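Local structure of beta-galactosidase (3OGV) at residues A[74-79]-A[119-124]; A[322-327]-A[345-350]; A[418-423]-A[444-449]. The protein probably hydrolyses the terminal non-reducing beta-D-galactose residues of beta-D-galactosides. One frame throughout, in Å; residues are numbered along the deposited sequence.

Contact 1 of 3, residues A[74-79]-A[119-124]. With PTQ (2-phenylethyl 1-thio-beta-D-galactopyranoside), chain E.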
loop_
_atom_site.group_PDB
_atom_site.type_symbol
_atom_site.label_atom_id
_atom_site.label_comp_id
_atom_site.label_asym_id
_atom_site.label_seq_id
_atom_site.Cartn_x
_atom_site.Cartn_y
_atom_site.Cartn_z
ATOM N N SER A 74 -7.668 6.246 -1.513
ATOM C CA SER A 74 -7.440 6.168 -2.964
ATOM C C SER A 74 -7.109 4.741 -3.343
ATOM O O SER A 74 -6.322 4.111 -2.619
ATOM C CB SER A 74 -6.333 7.180 -3.296
ATOM O OG SER A 74 -5.831 7.012 -4.631
ATOM N N PHE A 75 -7.647 4.229 -4.474
ATOM C CA PHE A 75 -7.363 2.861 -4.844
ATOM C C PHE A 75 -7.203 2.692 -6.315
ATOM O O PHE A 75 -7.871 3.360 -7.116
ATOM C CB PHE A 75 -8.504 1.910 -4.365
ATOM C CG PHE A 75 -9.818 2.095 -5.072
ATOM C CD1 PHE A 75 -10.749 3.065 -4.708
ATOM C CD2 PHE A 75 -10.216 1.139 -6.084
ATOM C CE1 PHE A 75 -11.964 3.203 -5.361
ATOM C CE2 PHE A 75 -11.439 1.317 -6.739
ATOM C CZ PHE A 75 -12.353 2.318 -6.387
ATOM N N TYR A 76 -6.305 1.796 -6.687
ATOM C CA TYR A 76 -6.212 1.253 -8.071
ATOM C C TYR A 76 -7.106 0.110 -8.280
ATOM O O TYR A 76 -7.420 -0.690 -7.349
ATOM C CB TYR A 76 -4.771 0.879 -8.405
ATOM C CG TYR A 76 -3.783 1.984 -8.645
ATOM C CD1 TYR A 76 -4.074 3.086 -9.528
ATOM C CD2 TYR A 76 -2.477 1.942 -8.167
ATOM C CE1 TYR A 76 -3.090 4.046 -9.792
ATOM C CE2 TYR A 76 -1.506 2.842 -8.416
ATOM C CZ TYR A 76 -1.858 3.934 -9.270
ATOM O OH TYR A 76 -0.882 4.863 -9.474
ATOM N N VAL A 77 -7.439 -0.178 -9.565
ATOM C CA VAL A 77 -7.986 -1.460 -10.028
ATOM C C VAL A 77 -7.005 -2.027 -11.058
ATOM O O VAL A 77 -6.459 -1.269 -11.871
ATOM C CB VAL A 77 -9.324 -1.280 -10.704
ATOM C CG1 VAL A 77 -9.928 -2.581 -11.144
ATOM C CG2 VAL A 77 -10.313 -0.535 -9.700
ATOM N N ASP A 78 -6.646 -3.320 -10.901
ATOM C CA ASP A 78 -5.657 -4.012 -11.796
ATOM C C ASP A 78 -6.378 -4.786 -12.899
ATOM O O ASP A 78 -7.020 -5.846 -12.692
ATOM C CB ASP A 78 -4.827 -4.923 -10.923
ATOM C CG ASP A 78 -3.733 -5.612 -11.683
ATOM O OD1 ASP A 78 -3.579 -5.477 -12.921
ATOM O OD2 ASP A 78 -2.879 -6.294 -10.993
ATOM N N TRP A 79 -6.369 -4.166 -14.123
ATOM C CA TRP A 79 -7.068 -4.779 -15.265
ATOM C C TRP A 79 -6.635 -6.272 -15.554
ATOM O O TRP A 79 -7.505 -7.074 -15.832
ATOM C CB TRP A 79 -6.723 -3.827 -16.441
ATOM C CG TRP A 79 -7.230 -4.272 -17.807
ATOM C CD1 TRP A 79 -8.171 -5.223 -18.142
ATOM C CD2 TRP A 79 -6.750 -3.684 -19.070
ATOM N NE1 TRP A 79 -8.304 -5.274 -19.541
ATOM C CE2 TRP A 79 -7.458 -4.343 -20.118
ATOM C CE3 TRP A 79 -5.830 -2.696 -19.365
ATOM C CZ2 TRP A 79 -7.225 -3.980 -21.485
ATOM C CZ3 TRP A 79 -5.639 -2.346 -20.725
ATOM C CH2 TRP A 79 -6.336 -3.065 -21.748
ATOM N N ILE A 119 -2.023 1.493 -14.620
ATOM C CA ILE A 119 -1.914 1.972 -13.217
ATOM C C ILE A 119 -0.467 1.996 -12.738
ATOM O O ILE A 119 -0.177 2.665 -11.725
ATOM C CB ILE A 119 -2.742 1.149 -12.199
ATOM C CG1 ILE A 119 -2.326 -0.353 -12.219
ATOM C CG2 ILE A 119 -4.192 1.353 -12.533
ATOM C CD1 ILE A 119 -2.907 -1.210 -11.045
ATOM N N ASN A 120 0.519 1.342 -13.435
ATOM C CA ASN A 120 1.907 1.263 -12.985
ATOM C C ASN A 120 1.950 0.381 -11.687
ATOM O O ASN A 120 1.766 -0.847 -11.761
ATOM C CB ASN A 120 2.609 2.632 -12.854
ATOM C CG ASN A 120 4.063 2.537 -13.017
ATOM O OD1 ASN A 120 4.565 2.075 -14.097
ATOM N ND2 ASN A 120 4.893 2.932 -12.037
ATOM N N ALA A 121 2.066 1.030 -10.469
ATOM C CA ALA A 121 1.679 0.374 -9.171
ATOM C C ALA A 121 2.631 -0.757 -8.786
ATOM O O ALA A 121 2.282 -1.496 -7.826
ATOM C CB ALA A 121 0.221 -0.107 -9.201
ATOM N N GLU A 122 3.741 -0.963 -9.478
ATOM C CA GLU A 122 4.624 -2.103 -9.243
ATOM C C GLU A 122 3.851 -3.407 -9.450
ATOM O O GLU A 122 4.211 -4.434 -8.794
ATOM C CB GLU A 122 5.390 -1.993 -7.900
ATOM C CG GLU A 122 6.427 -0.895 -7.919
ATOM C CD GLU A 122 5.860 0.505 -7.807
ATOM O OE1 GLU A 122 5.178 0.811 -6.824
ATOM O OE2 GLU A 122 6.145 1.350 -8.693
ATOM N N VAL A 123 2.853 -3.451 -10.305
ATOM C CA VAL A 123 2.116 -4.675 -10.628
ATOM C C VAL A 123 2.611 -5.170 -12.029
ATOM O O VAL A 123 3.122 -4.420 -12.824
ATOM C CB VAL A 123 0.617 -4.608 -10.588
ATOM C CG1 VAL A 123 0.102 -4.100 -9.171
ATOM C CG2 VAL A 123 0.015 -3.735 -11.712
ATOM N N SER A 124 2.393 -6.453 -12.235
ATOM C CA SER A 124 2.787 -7.068 -13.565
ATOM C C SER A 124 2.039 -6.297 -14.684
ATOM O O SER A 124 0.845 -6.055 -14.607
ATOM C CB SER A 124 2.245 -8.483 -13.562
ATOM O OG SER A 124 2.751 -9.145 -14.761
HETATM C C1 PTQ E . 4.035 6.559 -9.200
HETATM O O1 PTQ E . 5.134 5.787 -8.650
HETATM S S1 PTQ E . 4.779 7.591 -10.532
HETATM C C2 PTQ E . 2.936 5.730 -9.774
HETATM O O2 PTQ E . 1.851 6.500 -10.208
HETATM C C3 PTQ E . 2.470 4.611 -8.841
HETATM O O3 PTQ E . 1.635 3.725 -9.526
HETATM C C4 PTQ E . 3.658 3.915 -8.205
HETATM O O4 PTQ E . 4.293 3.160 -9.286
HETATM C C5 PTQ E . 4.652 4.832 -7.584
HETATM O O5 PTQ E . 5.621 3.342 -6.034
HETATM C C6 PTQ E . 5.965 4.335 -7.078
HETATM C C7 PTQ E . 5.961 8.587 -9.590
HETATM C C8 PTQ E . 6.934 9.335 -10.462
HETATM C C9 PTQ E . 7.914 10.100 -9.665
HETATM C C10 PTQ E . 9.108 9.502 -9.278
HETATM C C11 PTQ E . 9.989 10.246 -8.464
HETATM C C12 PTQ E . 9.640 11.553 -8.058
HETATM C C13 PTQ E . 8.431 12.080 -8.441
HETATM C C14 PTQ E . 7.570 11.368 -9.175
#
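Tyr76 leans one face of its ring on Ile119 and holds the thiogalactoside PTQ with its hydroxyl. Ile119 CB lies over that face, 3.7 Å from the ring centroid and 17° off the normal, a CH-pi contact offset toward the rim. Ile119 CG2 comes down to Tyr76 CD1 at 3.5 Å, while Ala121 CB approaches CD2 and CE2 obliquely. At the ring edge, PTQ O3 donates to Tyr76 OH over 2.8 Å, and Tyr76 OH is also bonded to Asn179, whose ND2 binds the sugar as well.

Residues 119-124 grip the next hydroxyl along. PTQ O4 receives a hydrogen bond from Asn120 ND2 (2.8 Å) and a weak one from Ala121 N, and gives its own proton to Glu122 OE2 at 2.7 Å. Ala121 N also donates to PTQ O3, over 2.9 Å but bent, at 130°. The exocyclic hydroxyl PTQ O5 donates to Glu122 OE1 at 2.7 Å, giving the carboxylate one sugar hydroxyl on each oxygen. A bend in the Glu122 chain at chi2 (75°) turns the carboxylate toward the O4 and O5 hydroxyls, and Tyr342 OH is a second partner of OE1.

Behind this first shell, a type I' turn from Asn120 to Val123, closed by Val123 N to Asn120 O, presents Ala121 N to the sugar. Ile119 CD1 wedges against Val77 O and the Tyr76 CB, and Asp78 OD2 packs 3.9 Å from Val123 CB. Asp78 is itself the N-cap of helix 79-82.

The site thus lies where strand 72-76 ends and the loop after strand 110-116 begins, as expected at the C-terminal rim of a TIM barrel. Strand 72-76 runs parallel between strands 38-47 and 110-116, and Val77 packs outward on helix 144-163.

Contact 2 of 3, residues A[322-327]-A[345-350]. With PTQ (2-phenylethyl 1-thio-beta-D-galactopyranoside), chain E.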
loop_
_atom_site.group_PDB
_atom_site.type_symbol
_atom_site.label_atom_id
_atom_site.label_comp_id
_atom_site.label_asym_id
_atom_site.label_seq_id
_atom_site.Cartn_x
_atom_site.Cartn_y
_atom_site.Cartn_z
ATOM N N TYR A 322 0.840 7.592 -0.543
ATOM C CA TYR A 322 1.028 6.338 -1.322
ATOM C C TYR A 322 2.326 5.693 -0.790
ATOM O O TYR A 322 3.400 6.286 -0.877
ATOM C CB TYR A 322 1.251 6.730 -2.795
ATOM C CG TYR A 322 1.345 5.472 -3.700
ATOM C CD1 TYR A 322 2.468 4.659 -3.654
ATOM C CD2 TYR A 322 0.295 5.135 -4.542
ATOM C CE1 TYR A 322 2.504 3.472 -4.453
ATOM C CE2 TYR A 322 0.323 3.973 -5.366
ATOM C CZ TYR A 322 1.442 3.145 -5.226
ATOM O OH TYR A 322 1.424 1.963 -6.015
ATOM N N MET A 323 2.236 4.487 -0.205
ATOM C CA MET A 323 1.074 3.692 0.225
ATOM C C MET A 323 0.700 4.018 1.723
ATOM O O MET A 323 1.634 4.461 2.453
ATOM C CB MET A 323 1.403 2.182 0.194
ATOM C CG MET A 323 1.654 1.614 -1.234
ATOM S SD MET A 323 0.296 1.880 -2.387
ATOM C CE MET A 323 -0.971 0.739 -1.728
ATOM N N THR A 324 -0.527 3.794 2.069
ATOM C CA THR A 324 -0.904 3.819 3.527
ATOM C C THR A 324 -1.022 2.375 4.032
ATOM O O THR A 324 -0.460 2.099 5.113
ATOM C CB THR A 324 -2.185 4.642 3.750
ATOM O OG1 THR A 324 -1.805 5.986 3.366
ATOM C CG2 THR A 324 -2.571 4.650 5.205
ATOM N N PHE A 325 -1.613 1.461 3.235
ATOM C CA PHE A 325 -1.505 0.031 3.503
ATOM C C PHE A 325 -1.156 -0.614 2.148
ATOM O O PHE A 325 -1.894 -0.412 1.199
ATOM C CB PHE A 325 -2.864 -0.573 3.983
ATOM C CG PHE A 325 -2.892 -2.046 3.965
ATOM C CD1 PHE A 325 -2.129 -2.802 4.843
ATOM C CD2 PHE A 325 -3.646 -2.695 3.005
ATOM C CE1 PHE A 325 -2.182 -4.213 4.765
ATOM C CE2 PHE A 325 -3.699 -4.067 2.958
ATOM C CZ PHE A 325 -2.923 -4.843 3.828
ATOM N N GLY A 326 -0.050 -1.332 2.136
ATOM C CA GLY A 326 0.503 -1.946 0.874
ATOM C C GLY A 326 -0.036 -3.310 0.543
ATOM O O GLY A 326 -0.328 -3.621 -0.624
ATOM N N GLY A 327 -0.121 -4.213 1.506
ATOM C CA GLY A 327 -0.606 -5.617 1.193
ATOM C C GLY A 327 0.570 -6.398 0.534
ATOM O O GLY A 327 1.722 -6.204 0.712
ATOM N N GLY A 345 7.088 -0.273 3.502
ATOM C CA GLY A 345 7.502 0.602 4.637
ATOM C C GLY A 345 6.312 1.487 5.096
ATOM O O GLY A 345 6.619 2.495 5.792
ATOM N N ALA A 346 5.114 1.155 4.773
ATOM C CA ALA A 346 3.928 2.076 4.991
ATOM C C ALA A 346 3.580 2.214 6.485
ATOM O O ALA A 346 3.983 1.390 7.349
ATOM C CB ALA A 346 2.729 1.597 4.214
ATOM N N SER A 347 2.726 3.181 6.764
ATOM C CA SER A 347 2.269 3.397 8.138
ATOM C C SER A 347 1.498 2.236 8.674
ATOM O O SER A 347 1.530 2.014 9.928
ATOM C CB SER A 347 1.477 4.699 8.235
ATOM O OG SER A 347 0.327 4.683 7.420
ATOM N N ILE A 348 0.729 1.503 7.843
ATOM C CA ILE A 348 0.052 0.266 8.213
ATOM C C ILE A 348 0.867 -0.858 7.581
ATOM O O ILE A 348 1.069 -0.863 6.355
ATOM C CB ILE A 348 -1.370 0.224 7.756
ATOM C CG1 ILE A 348 -2.148 1.469 8.317
ATOM C CG2 ILE A 348 -2.050 -1.101 8.206
ATOM C CD1 ILE A 348 -3.528 1.609 7.775
ATOM N N ARG A 349 1.381 -1.801 8.390
ATOM C CA ARG A 349 2.194 -2.898 7.814
ATOM C C ARG A 349 1.303 -3.857 6.988
ATOM O O ARG A 349 0.117 -3.893 7.003
ATOM C CB ARG A 349 2.738 -3.761 9.020
ATOM C CG ARG A 349 3.765 -3.006 9.877
ATOM C CD ARG A 349 4.240 -4.042 10.915
ATOM N NE ARG A 349 5.095 -3.437 11.903
ATOM C CZ ARG A 349 6.409 -3.393 11.802
ATOM N NH1 ARG A 349 7.106 -3.882 10.732
ATOM N NH2 ARG A 349 7.182 -2.845 12.806
ATOM N N GLU A 350 2.138 -4.669 6.213
ATOM C CA GLU A 350 1.497 -5.715 5.373
ATOM C C GLU A 350 0.535 -6.586 6.105
ATOM O O GLU A 350 -0.449 -7.039 5.567
ATOM C CB GLU A 350 2.637 -6.467 4.694
ATOM C CG GLU A 350 2.173 -7.651 3.783
ATOM C CD GLU A 350 3.417 -8.184 3.077
ATOM O OE1 GLU A 350 4.595 -7.943 3.472
ATOM O OE2 GLU A 350 3.183 -8.948 2.061
HETATM C C1 PTQ E . 4.035 6.559 -9.200
HETATM O O1 PTQ E . 5.134 5.787 -8.650
HETATM S S1 PTQ E . 4.779 7.591 -10.532
HETATM C C2 PTQ E . 2.936 5.730 -9.774
HETATM O O2 PTQ E . 1.851 6.500 -10.208
HETATM C C3 PTQ E . 2.470 4.611 -8.841
HETATM O O3 PTQ E . 1.635 3.725 -9.526
HETATM C C4 PTQ E . 3.658 3.915 -8.205
HETATM O O4 PTQ E . 4.293 3.160 -9.286
HETATM C C5 PTQ E . 4.652 4.832 -7.584
HETATM O O5 PTQ E . 5.621 3.342 -6.034
HETATM C C6 PTQ E . 5.965 4.335 -7.078
HETATM C C7 PTQ E . 5.961 8.587 -9.590
HETATM C C8 PTQ E . 6.934 9.335 -10.462
HETATM C C9 PTQ E . 7.914 10.100 -9.665
HETATM C C10 PTQ E . 9.108 9.502 -9.278
HETATM C C11 PTQ E . 9.989 10.246 -8.464
HETATM C C12 PTQ E . 9.640 11.553 -8.058
HETATM C C13 PTQ E . 8.431 12.080 -8.441
HETATM C C14 PTQ E . 7.570 11.368 -9.175
HETATM O O HOH W 1 2.057 5.394 5.037
HETATM O O HOH W 2 1.749 -2.207 4.037
#
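Phe325 runs its ring along the backbone of residues 348-350. Its CB faces Ile348 CB; with chi1 at 167° the ring swings out to meet Ile348 CG2 at CD1 (3.8 Å). CE1 then lies 3.2 Å from Arg349 O, near the ring plane, and Glu350 O follows at the same edge, 3.4 Å from CE1 and close to CZ at the tip. The weakly positive ring edge probably faces the two carbonyl oxygens favourably, while Gly327 N sits over the centre of one face.

Ile348 N donates to Thr324 O at 3.0 Å, nearly on the C=O axis (176°). Water 2 bridges Gly326 N and Ile348 O. Ala346 CB packs against the carbonyls of Met323 and Thr324.

Tyr322 lies at the sugar, its CE1 3.5 Å from PTQ O5. Met323 SD sits over the ring centre, 3.3 Å above the plane, and Tyr322 OH is hydrogen-bonded to Tyr342 OH. An alanine here would probably leave Met323 SD and Tyr342 OH without these partners and open a gap beside the sugar.

The cis peptide between Tyr322 and Met323, just past barrel strand 318-321, recalls the non-proline cis peptide at the end of the last strand in many TIM-barrel glycosidases.

Contact 3 of 3, residues A[418-423]-A[444-449]. With MAN (alpha-D-mannopyranose), chain B.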
loop_
_atom_site.group_PDB
_atom_site.type_symbol
_atom_site.label_atom_id
_atom_site.label_comp_id
_atom_site.label_asym_id
_atom_site.label_seq_id
_atom_site.Cartn_x
_atom_site.Cartn_y
_atom_site.Cartn_z
ATOM N N THR A 418 19.967 17.516 12.082
ATOM C CA THR A 418 19.607 16.769 13.270
ATOM C C THR A 418 19.975 17.553 14.553
ATOM O O THR A 418 19.858 17.020 15.676
ATOM C CB THR A 418 20.347 15.434 13.275
ATOM O OG1 THR A 418 21.743 15.720 13.146
ATOM C CG2 THR A 418 19.813 14.531 12.099
ATOM N N ASP A 419 20.372 18.821 14.349
ATOM C CA ASP A 419 20.756 19.680 15.503
ATOM C C ASP A 419 19.508 20.188 16.251
ATOM O O ASP A 419 18.382 20.103 15.741
ATOM C CB ASP A 419 21.509 20.919 15.030
ATOM C CG ASP A 419 22.959 20.598 14.493
ATOM O OD1 ASP A 419 23.493 19.483 14.735
ATOM O OD2 ASP A 419 23.588 21.477 13.840
ATOM N N THR A 420 19.736 20.713 17.450
ATOM C CA THR A 420 18.639 21.348 18.192
ATOM C C THR A 420 18.824 22.869 18.146
ATOM O O THR A 420 19.962 23.321 18.344
ATOM C CB THR A 420 18.623 20.868 19.700
ATOM O OG1 THR A 420 18.283 19.472 19.697
ATOM C CG2 THR A 420 17.566 21.608 20.475
ATOM N N ALA A 421 17.777 23.641 17.819
ATOM C CA ALA A 421 17.890 25.092 17.758
ATOM C C ALA A 421 16.997 25.672 18.830
ATOM O O ALA A 421 15.885 25.245 19.051
ATOM C CB ALA A 421 17.289 25.559 16.403
ATOM N N SER A 422 17.441 26.811 19.415
ATOM C CA SER A 422 16.655 27.639 20.315
ATOM C C SER A 422 16.189 28.834 19.550
ATOM O O SER A 422 16.980 29.398 18.769
ATOM C CB SER A 422 17.569 28.094 21.449
ATOM O OG SER A 422 17.896 26.992 22.276
ATOM N N TYR A 423 14.926 29.256 19.729
ATOM C CA TYR A 423 14.435 30.398 18.957
ATOM C C TYR A 423 13.264 31.032 19.661
ATOM O O TYR A 423 12.693 30.479 20.645
ATOM C CB TYR A 423 14.004 29.915 17.506
ATOM C CG TYR A 423 12.779 29.006 17.404
ATOM C CD1 TYR A 423 12.861 27.628 17.841
ATOM C CD2 TYR A 423 11.525 29.511 17.042
ATOM C CE1 TYR A 423 11.733 26.795 17.766
ATOM C CE2 TYR A 423 10.398 28.627 16.934
ATOM C CZ TYR A 423 10.484 27.309 17.342
ATOM O OH TYR A 423 9.344 26.547 17.273
ATOM N N THR A 444 12.190 25.495 21.454
ATOM C CA THR A 444 13.225 24.565 20.974
ATOM C C THR A 444 12.646 23.792 19.787
ATOM O O THR A 444 11.532 23.312 19.815
ATOM C CB THR A 444 13.518 23.510 22.068
ATOM O OG1 THR A 444 14.026 24.224 23.223
ATOM C CG2 THR A 444 14.703 22.629 21.639
ATOM N N LEU A 445 13.508 23.660 18.763
ATOM C CA LEU A 445 13.221 22.734 17.611
ATOM C C LEU A 445 14.334 21.708 17.618
ATOM O O LEU A 445 15.498 22.027 17.363
ATOM C CB LEU A 445 13.216 23.591 16.322
ATOM C CG LEU A 445 12.648 22.765 15.121
ATOM C CD1 LEU A 445 11.172 22.526 15.262
ATOM C CD2 LEU A 445 13.013 23.488 13.824
ATOM N N THR A 446 13.935 20.454 17.921
ATOM C CA THR A 446 14.938 19.395 17.978
ATOM C C THR A 446 15.207 18.840 16.544
ATOM O O THR A 446 14.612 19.306 15.552
ATOM C CB THR A 446 14.537 18.288 18.999
ATOM O OG1 THR A 446 13.337 17.646 18.571
ATOM C CG2 THR A 446 14.350 18.919 20.420
ATOM N N GLY A 447 16.017 17.830 16.457
ATOM C CA GLY A 447 16.476 17.322 15.112
ATOM C C GLY A 447 15.305 16.732 14.302
ATOM O O GLY A 447 14.434 16.037 14.813
ATOM N N ARG A 448 15.346 17.128 13.016
ATOM C CA ARG A 448 14.333 16.591 12.043
ATOM C C ARG A 448 12.929 16.681 12.594
ATOM O O ARG A 448 12.087 15.776 12.529
ATOM C CB ARG A 448 14.730 15.193 11.593
ATOM C CG ARG A 448 15.925 15.327 10.685
ATOM C CD ARG A 448 16.345 13.983 10.126
ATOM N NE ARG A 448 17.526 14.191 9.278
ATOM C CZ ARG A 448 18.177 13.233 8.644
ATOM N NH1 ARG A 448 17.736 11.960 8.759
ATOM N NH2 ARG A 448 19.285 13.552 7.957
ATOM N N ASP A 449 12.607 17.872 13.118
ATOM C CA ASP A 449 11.258 18.254 13.581
ATOM C C ASP A 449 10.808 19.472 12.806
ATOM O O ASP A 449 11.625 20.267 12.346
ATOM C CB ASP A 449 11.189 18.457 15.065
ATOM C CG ASP A 449 9.795 18.315 15.595
ATOM O OD1 ASP A 449 8.790 17.961 14.919
ATOM O OD2 ASP A 449 9.569 18.670 16.819
HETATM C C1 MAN B . 13.991 13.826 21.475
HETATM C C2 MAN B . 14.801 15.043 21.265
HETATM C C3 MAN B . 16.216 14.642 20.912
HETATM C C4 MAN B . 16.766 13.614 21.926
HETATM C C5 MAN B . 15.803 12.428 21.982
HETATM C C6 MAN B . 16.201 11.421 23.071
HETATM O O2 MAN B . 14.929 15.665 22.489
HETATM O O3 MAN B . 16.952 15.848 21.021
HETATM O O4 MAN B . 18.064 13.170 21.565
HETATM O O5 MAN B . 14.574 12.945 22.388
HETATM O O6 MAN B . 16.037 12.042 24.350
HETATM O O HOH W 3 17.783 16.522 18.410
HETATM O O HOH W 4 15.606 26.684 23.711
HETATM O O HOH W 5 8.961 24.648 19.398
#
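Leu445 O takes a hydrogen bond from Ala421 N at 2.8 Å, nearly straight at 165° though the donor is tilted 23° from the carbonyl plane. The return bond, Leu445 N to Ala421 O at 2.9 Å, lies in the plane of the Ala421 carbonyl. Together they make an antiparallel hydrogen-bonded pair in the small three-stranded sheet formed by strands 434-436, 421-427 and 443-445, with the Ala421 and Leu445 side chains on the face that packs on His412.

Ser422 and Thr444 form the next, non-hydrogen-bonded pair on the reverse face. Water 4 joins their hydroxyls, 2.7 Å from Ser422 OG and 3.0 Å from Thr444 OG1. Thr420 CG2 presses on Thr444 CG2 at 3.3 Å, tighter than normal carbon contact, the two side chains crossing at a slant.

Tyr423 has its CG between backbone N and carbonyl carbon (chi1 68°), which lays the ring along the partner strand: its edge meets Thr444 C and Leu445 N, and CE1 touches Leu445 CB at 3.8 Å. Its hydroxyl bonds His453 and, through water 5, reaches Thr444 O.

Past the strands the chain closes in at Gly447, whose CA makes CA-H...O contacts with Thr418 O and Asp419 O; a side chain there would run into Thr418 O. Gly447 N donates to water 3 (2.9 Å), which is also bonded to O3 of the mannose.

Arg448 reaches across to the glycosyl hydrolase family 35 region, where NH1 bonds Ser250 O and the guanidinium makes a cation-pi contact with Trp252; NE is held by Ser416 O. Over one face of that guanidinium lies the methyl of Thr418, its CG2 3.6 Å from Arg448 NE.

Overall arrangement
Along the chain the contacts come in series: contact 1, contact 2, then contact 3. The first two belong to the glycosyl hydrolase family 35 barrel, their centres 15 Å apart, and both touch the bound galactoside. They also touch each other, Ala121 CA lying 3.5 Å from Tyr322 OH, so loops following strands 72-76, 110-116 and 318-321 of one barrel sheet line a shared pocket. Contact 3 lies in the domain 2 range, in a separate small antiparallel sheet, its centre 40 Å from that of contact 1 and 29 Å from that of contact 2. The galactoside is thus bound by the barrel loops of contacts 1 and 2, while contact 3 is structural packing remote from that pocket.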